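Local coordinates for putative lipoprotein (Clostridium difficile, PDB 4EXR) that is of unknown function but, as a putative lipoprotein with two PepSY-type repeats, may act outside the cytoplasm by binding or regulating a partner protein, at residues A[28-40]-A[76-88]. Residues are numbered along the deposited sequence; the frame is centred on the assembly and turned at random. Where two conformers were deposited one is given.
Sequences QDFKVPYTDAINI and KMKIDANTKDVLE. With PO4 (phosphate ion), chain C.
The backbone N-H of V32 donates to A81 O, N to O 2.9 Å, and beside this bond lies an apolar core, bordered on its exposed flank by the K84-D36 pair; the K31-N82 end is the second exposed part. In the core, V32 lays CB and CG2 against the A81 carbonyl, with CG2 also 3.9 Å from K84 CB; CG2 is anti to the carbonyl carbon, which turns this methyl to the hairpin. Further along the helix, I40 and I79 meet tip to tip, I40 CG2 to I79 CD1, while M77, a selenomethionine, crosses I40 at about a right angle and brings CE to 3.8 Å from I40 CG2. A37 CB sits 4.0 Å from I79 CD1. The axes of helix 34-40 and strand 76-80 approach to 9.6 Å, running roughly antiparallel at 139°, the helix-on-sheet layer of a PepSY-type unit.

Toward solvent the packing is sparser. K84, bent at chi3 and chi4, packs CG 3.5 Å from I40 CD1 and carries NZ to a long salt bridge with D36 OD2. At the other end N82 OD1 accepts from K31 N at a nearly straight 170°, although the donor is tilted 32° from the carbonyl plane; N82 ND2 donates to a water that also donates to Q28 OE1. The turn is braced by D80, whose OD1 takes the N82 amide in an Asx turn and the T83 amide as well, together an Asx motif, and whose OD2 pairs with K61. Buried hydrophobic contact therefore seats the helix on the sheet, whereas directional backbone and amide bonds tie the preceding loop to the hairpin turn.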
loop_
_atom_site.group_PDB
_atom_site.type_symbol
_atom_site.label_atom_id
_atom_site.label_comp_id
_atom_site.label_asym_id
_atom_site.label_seq_id
_atom_site.Cartn_x
_atom_site.Cartn_y
_atom_site.Cartn_z
ATOM N N GLN A 28 22.062 -7.677 16.955
ATOM C CA GLN A 28 21.425 -6.365 17.017
ATOM C C GLN A 28 20.671 -6.198 18.328
ATOM O O GLN A 28 20.215 -7.176 18.921
ATOM C CB GLN A 28 20.448 -6.176 15.844
ATOM C CG GLN A 28 21.110 -6.106 14.479
ATOM C CD GLN A 28 21.923 -4.845 14.278
ATOM O OE1 GLN A 28 21.569 -3.769 14.772
ATOM N NE2 GLN A 28 23.023 -4.967 13.545
ATOM N N ASP A 29 20.544 -4.956 18.783
ATOM C CA ASP A 29 19.567 -4.649 19.820
ATOM C C ASP A 29 18.466 -3.793 19.221
ATOM O O ASP A 29 18.745 -2.791 18.568
ATOM C CB ASP A 29 20.195 -3.907 21.001
ATOM C CG ASP A 29 19.142 -3.373 21.970
ATOM O OD1 ASP A 29 18.704 -4.145 22.854
ATOM O OD2 ASP A 29 18.731 -2.195 21.831
ATOM N N PHE A 30 17.213 -4.185 19.431
ATOM C CA PHE A 30 16.121 -3.406 18.887
ATOM C C PHE A 30 15.478 -2.618 20.008
ATOM O O PHE A 30 14.965 -3.189 20.970
ATOM C CB PHE A 30 15.127 -4.320 18.148
ATOM C CG PHE A 30 15.785 -5.150 17.086
ATOM C CD1 PHE A 30 16.219 -4.558 15.902
ATOM C CD2 PHE A 30 16.058 -6.495 17.305
ATOM C CE1 PHE A 30 16.862 -5.308 14.927
ATOM C CE2 PHE A 30 16.718 -7.253 16.339
ATOM C CZ PHE A 30 17.111 -6.661 15.146
ATOM N N LYS A 31 15.523 -1.297 19.885
ATOM C CA LYS A 31 14.976 -0.435 20.922
ATOM C C LYS A 31 13.474 -0.627 21.105
ATOM O O LYS A 31 12.946 -0.412 22.195
ATOM C CB LYS A 31 15.295 1.025 20.620
ATOM C CG LYS A 31 16.801 1.295 20.583
ATOM C CD LYS A 31 17.071 2.776 20.577
ATOM C CE LYS A 31 18.556 3.048 20.419
ATOM N NZ LYS A 31 19.387 2.533 21.543
ATOM N N VAL A 32 12.801 -1.037 20.033
ATOM C CA VAL A 32 11.361 -1.297 20.063
ATOM C C VAL A 32 11.159 -2.802 20.111
ATOM O O VAL A 32 11.520 -3.512 19.173
ATOM C CB VAL A 32 10.659 -0.724 18.816
ATOM C CG1 VAL A 32 9.138 -0.974 18.866
ATOM C CG2 VAL A 32 10.959 0.762 18.676
ATOM N N PRO A 33 10.617 -3.305 21.223
ATOM C CA PRO A 33 10.381 -4.751 21.293
ATOM C C PRO A 33 9.186 -5.149 20.411
ATOM O O PRO A 33 8.343 -4.305 20.081
ATOM C CB PRO A 33 10.093 -4.985 22.774
ATOM C CG PRO A 33 9.521 -3.706 23.246
ATOM C CD PRO A 33 10.185 -2.606 22.443
ATOM N N TYR A 34 9.116 -6.415 20.013
ATOM C CA TYR A 34 8.062 -6.827 19.086
ATOM C C TYR A 34 6.671 -6.587 19.663
ATOM O O TYR A 34 5.723 -6.333 18.926
ATOM C CB TYR A 34 8.248 -8.281 18.647
ATOM C CG TYR A 34 7.656 -9.286 19.606
ATOM C CD1 TYR A 34 8.337 -9.668 20.755
ATOM C CD2 TYR A 34 6.403 -9.843 19.364
ATOM C CE1 TYR A 34 7.789 -10.589 21.636
ATOM C CE2 TYR A 34 5.846 -10.753 20.233
ATOM C CZ TYR A 34 6.535 -11.122 21.364
ATOM O OH TYR A 34 5.964 -12.031 22.220
ATOM N N THR A 35 6.563 -6.630 20.988
ATOM C CA THR A 35 5.284 -6.396 21.661
ATOM C C THR A 35 4.788 -4.962 21.503
ATOM O O THR A 35 3.582 -4.721 21.453
ATOM C CB THR A 35 5.351 -6.763 23.162
ATOM O OG1 THR A 35 6.496 -6.146 23.759
ATOM C CG2 THR A 35 5.471 -8.270 23.332
ATOM N N ASP A 36 5.714 -4.004 21.446
ATOM C CA ASP A 36 5.351 -2.612 21.169
ATOM C C ASP A 36 4.818 -2.431 19.750
ATOM O O ASP A 36 3.889 -1.656 19.533
ATOM C CB ASP A 36 6.543 -1.668 21.389
ATOM C CG ASP A 36 6.707 -1.257 22.844
ATOM O OD1 ASP A 36 5.860 -1.642 23.679
ATOM O OD2 ASP A 36 7.686 -0.534 23.147
ATOM N N ALA A 37 5.404 -3.142 18.788
ATOM C CA ALA A 37 4.907 -3.102 17.409
ATOM C C ALA A 37 3.477 -3.667 17.343
ATOM O O ALA A 37 2.595 -3.099 16.700
ATOM C CB ALA A 37 5.827 -3.899 16.496
ATOM N N ILE A 38 3.267 -4.798 18.002
ATOM C CA ILE A 38 1.924 -5.375 18.139
ATOM C C ILE A 38 0.946 -4.369 18.753
ATOM O O ILE A 38 -0.169 -4.192 18.251
ATOM C CB ILE A 38 1.960 -6.656 18.998
ATOM C CG1 ILE A 38 2.689 -7.782 18.247
ATOM C CG2 ILE A 38 0.518 -7.087 19.421
ATOM C CD1 ILE A 38 2.924 -9.036 19.091
ATOM N N ASN A 39 1.367 -3.696 19.824
ATOM C CA ASN A 39 0.494 -2.730 20.499
ATOM C C ASN A 39 0.158 -1.498 19.664
ATOM O O ASN A 39 -0.962 -0.997 19.724
ATOM C CB ASN A 39 1.074 -2.314 21.864
ATOM C CG ASN A 39 1.069 -3.462 22.873
ATOM O OD1 ASN A 39 0.295 -4.411 22.749
ATOM N ND2 ASN A 39 1.949 -3.385 23.861
ATOM N N ILE A 40 1.123 -1.008 18.892
ATOM C CA ILE A 40 0.878 0.104 17.976
ATOM C C ILE A 40 -0.195 -0.299 16.959
ATOM O O ILE A 40 -1.157 0.437 16.707
ATOM C CB ILE A 40 2.177 0.527 17.245
ATOM C CG1 ILE A 40 3.132 1.236 18.214
ATOM C CG2 ILE A 40 1.871 1.453 16.078
ATOM C CD1 ILE A 40 4.542 1.325 17.690
ATOM N N LYS A 76 -1.891 -3.311 6.983
ATOM C CA LYS A 76 -0.472 -3.602 7.060
ATOM C C LYS A 76 0.270 -2.381 7.555
ATOM O O LYS A 76 0.095 -1.271 7.042
ATOM C CB LYS A 76 0.090 -4.055 5.714
ATOM C CG LYS A 76 1.592 -4.335 5.771
ATOM C CD LYS A 76 2.117 -4.962 4.495
ATOM C CE LYS A 76 2.072 -3.989 3.340
ATOM N NZ LYS A 76 2.753 -4.555 2.140
HETATM N N MSE A 77 1.070 -2.584 8.593
HETATM C CA MSE A 77 1.864 -1.484 9.118
HETATM C C MSE A 77 3.326 -1.874 9.111
HETATM O O MSE A 77 3.678 -3.015 9.413
HETATM C CB MSE A 77 1.448 -1.111 10.542
HETATM C CG MSE A 77 0.066 -0.493 10.649
HETATM SE SE MSE A 77 -0.238 0.244 12.416
HETATM C CE MSE A 77 0.985 1.750 12.349
ATOM N N LYS A 78 4.167 -0.919 8.763
ATOM C CA LYS A 78 5.613 -1.089 8.914
ATOM C C LYS A 78 6.107 -0.085 9.937
ATOM O O LYS A 78 5.771 1.094 9.868
ATOM C CB LYS A 78 6.344 -0.917 7.586
ATOM C CG LYS A 78 6.095 -2.055 6.599
ATOM C CD LYS A 78 6.904 -1.844 5.328
ATOM C CE LYS A 78 6.763 -3.032 4.392
ATOM N NZ LYS A 78 7.125 -2.656 2.995
ATOM N N ILE A 79 6.889 -0.578 10.890
ATOM C CA ILE A 79 7.356 0.215 12.015
ATOM C C ILE A 79 8.862 0.043 12.156
ATOM O O ILE A 79 9.359 -1.087 12.210
ATOM C CB ILE A 79 6.668 -0.259 13.324
ATOM C CG1 ILE A 79 5.152 -0.051 13.239
ATOM C CG2 ILE A 79 7.231 0.488 14.521
ATOM C CD1 ILE A 79 4.363 -1.024 14.092
ATOM N N ASP A 80 9.593 1.156 12.197
ATOM C CA ASP A 80 11.034 1.116 12.463
ATOM C C ASP A 80 11.306 0.506 13.837
ATOM O O ASP A 80 10.779 0.971 14.848
ATOM C CB ASP A 80 11.616 2.531 12.387
ATOM C CG ASP A 80 13.151 2.553 12.449
ATOM O OD1 ASP A 80 13.746 1.995 13.395
ATOM O OD2 ASP A 80 13.763 3.151 11.542
ATOM N N ALA A 81 12.136 -0.532 13.865
ATOM C CA ALA A 81 12.356 -1.331 15.075
ATOM C C ALA A 81 13.262 -0.619 16.085
ATOM O O ALA A 81 13.492 -1.117 17.180
ATOM C CB ALA A 81 12.948 -2.675 14.716
ATOM N N ASN A 82 13.773 0.540 15.707
ATOM C CA ASN A 82 14.589 1.330 16.625
ATOM C C ASN A 82 13.974 2.680 16.975
ATOM O O ASN A 82 14.087 3.142 18.109
ATOM C CB ASN A 82 16.015 1.489 16.086
ATOM C CG ASN A 82 16.798 0.196 16.172
ATOM O OD1 ASN A 82 17.051 -0.309 17.268
ATOM N ND2 ASN A 82 17.170 -0.357 15.023
ATOM N N THR A 83 13.298 3.295 16.012
ATOM C CA THR A 83 12.782 4.647 16.210
ATOM C C THR A 83 11.284 4.686 16.454
ATOM O O THR A 83 10.757 5.701 16.911
ATOM C CB THR A 83 13.108 5.556 15.016
ATOM O OG1 THR A 83 12.329 5.156 13.885
ATOM C CG2 THR A 83 14.599 5.473 14.668
ATOM N N LYS A 84 10.605 3.585 16.129
ATOM C CA LYS A 84 9.158 3.475 16.289
ATOM C C LYS A 84 8.375 4.281 15.240
ATOM O O LYS A 84 7.145 4.338 15.294
ATOM C CB LYS A 84 8.734 3.852 17.716
ATOM C CG LYS A 84 7.575 3.065 18.282
ATOM C CD LYS A 84 6.966 3.777 19.489
ATOM C CE LYS A 84 7.903 3.778 20.683
ATOM N NZ LYS A 84 7.945 2.451 21.363
ATOM N N ASP A 85 9.081 4.892 14.286
ATOM C CA ASP A 85 8.425 5.611 13.185
ATOM C C ASP A 85 7.559 4.662 12.358
ATOM O O ASP A 85 8.000 3.569 12.013
ATOM C CB ASP A 85 9.456 6.195 12.229
ATOM C CG ASP A 85 10.281 7.302 12.854
ATOM O OD1 ASP A 85 9.722 8.092 13.650
ATOM O OD2 ASP A 85 11.495 7.373 12.545
ATOM N N VAL A 86 6.349 5.097 12.016
ATOM C CA VAL A 86 5.477 4.340 11.118
ATOM C C VAL A 86 5.914 4.616 9.681
ATOM O O VAL A 86 5.822 5.736 9.211
ATOM C CB VAL A 86 4.002 4.740 11.310
ATOM C CG1 VAL A 86 3.083 3.991 10.306
ATOM C CG2 VAL A 86 3.567 4.456 12.739
ATOM N N LEU A 87 6.423 3.600 8.997
ATOM C CA LEU A 87 6.941 3.769 7.641
ATOM C C LEU A 87 5.867 3.489 6.583
ATOM O O LEU A 87 5.930 3.974 5.457
ATOM C CB LEU A 87 8.093 2.807 7.425
ATOM C CG LEU A 87 9.205 3.003 8.462
ATOM C CD1 LEU A 87 10.309 1.992 8.245
ATOM C CD2 LEU A 87 9.727 4.439 8.402
ATOM N N GLU A 88 4.899 2.676 6.951
ATOM C CA GLU A 88 3.772 2.404 6.069
ATOM C C GLU A 88 2.550 2.083 6.908
ATOM O O GLU A 88 2.660 1.441 7.947
ATOM C CB GLU A 88 4.073 1.257 5.100
ATOM C CG GLU A 88 2.906 0.980 4.141
ATOM C CD GLU A 88 3.153 -0.155 3.160
ATOM O OE1 GLU A 88 4.165 -0.870 3.285
ATOM O OE2 GLU A 88 2.310 -0.337 2.255
HETATM P P PO4 C . 3.214 -2.326 -0.765
HETATM O O1 PO4 C . 4.379 -3.237 -1.073
HETATM O O2 PO4 C . 3.621 -0.892 -1.007
HETATM O O3 PO4 C . 2.039 -2.684 -1.638
HETATM O O4 PO4 C . 2.842 -2.489 0.677
HETATM O O HOH W 1 19.279 -2.433 15.329
#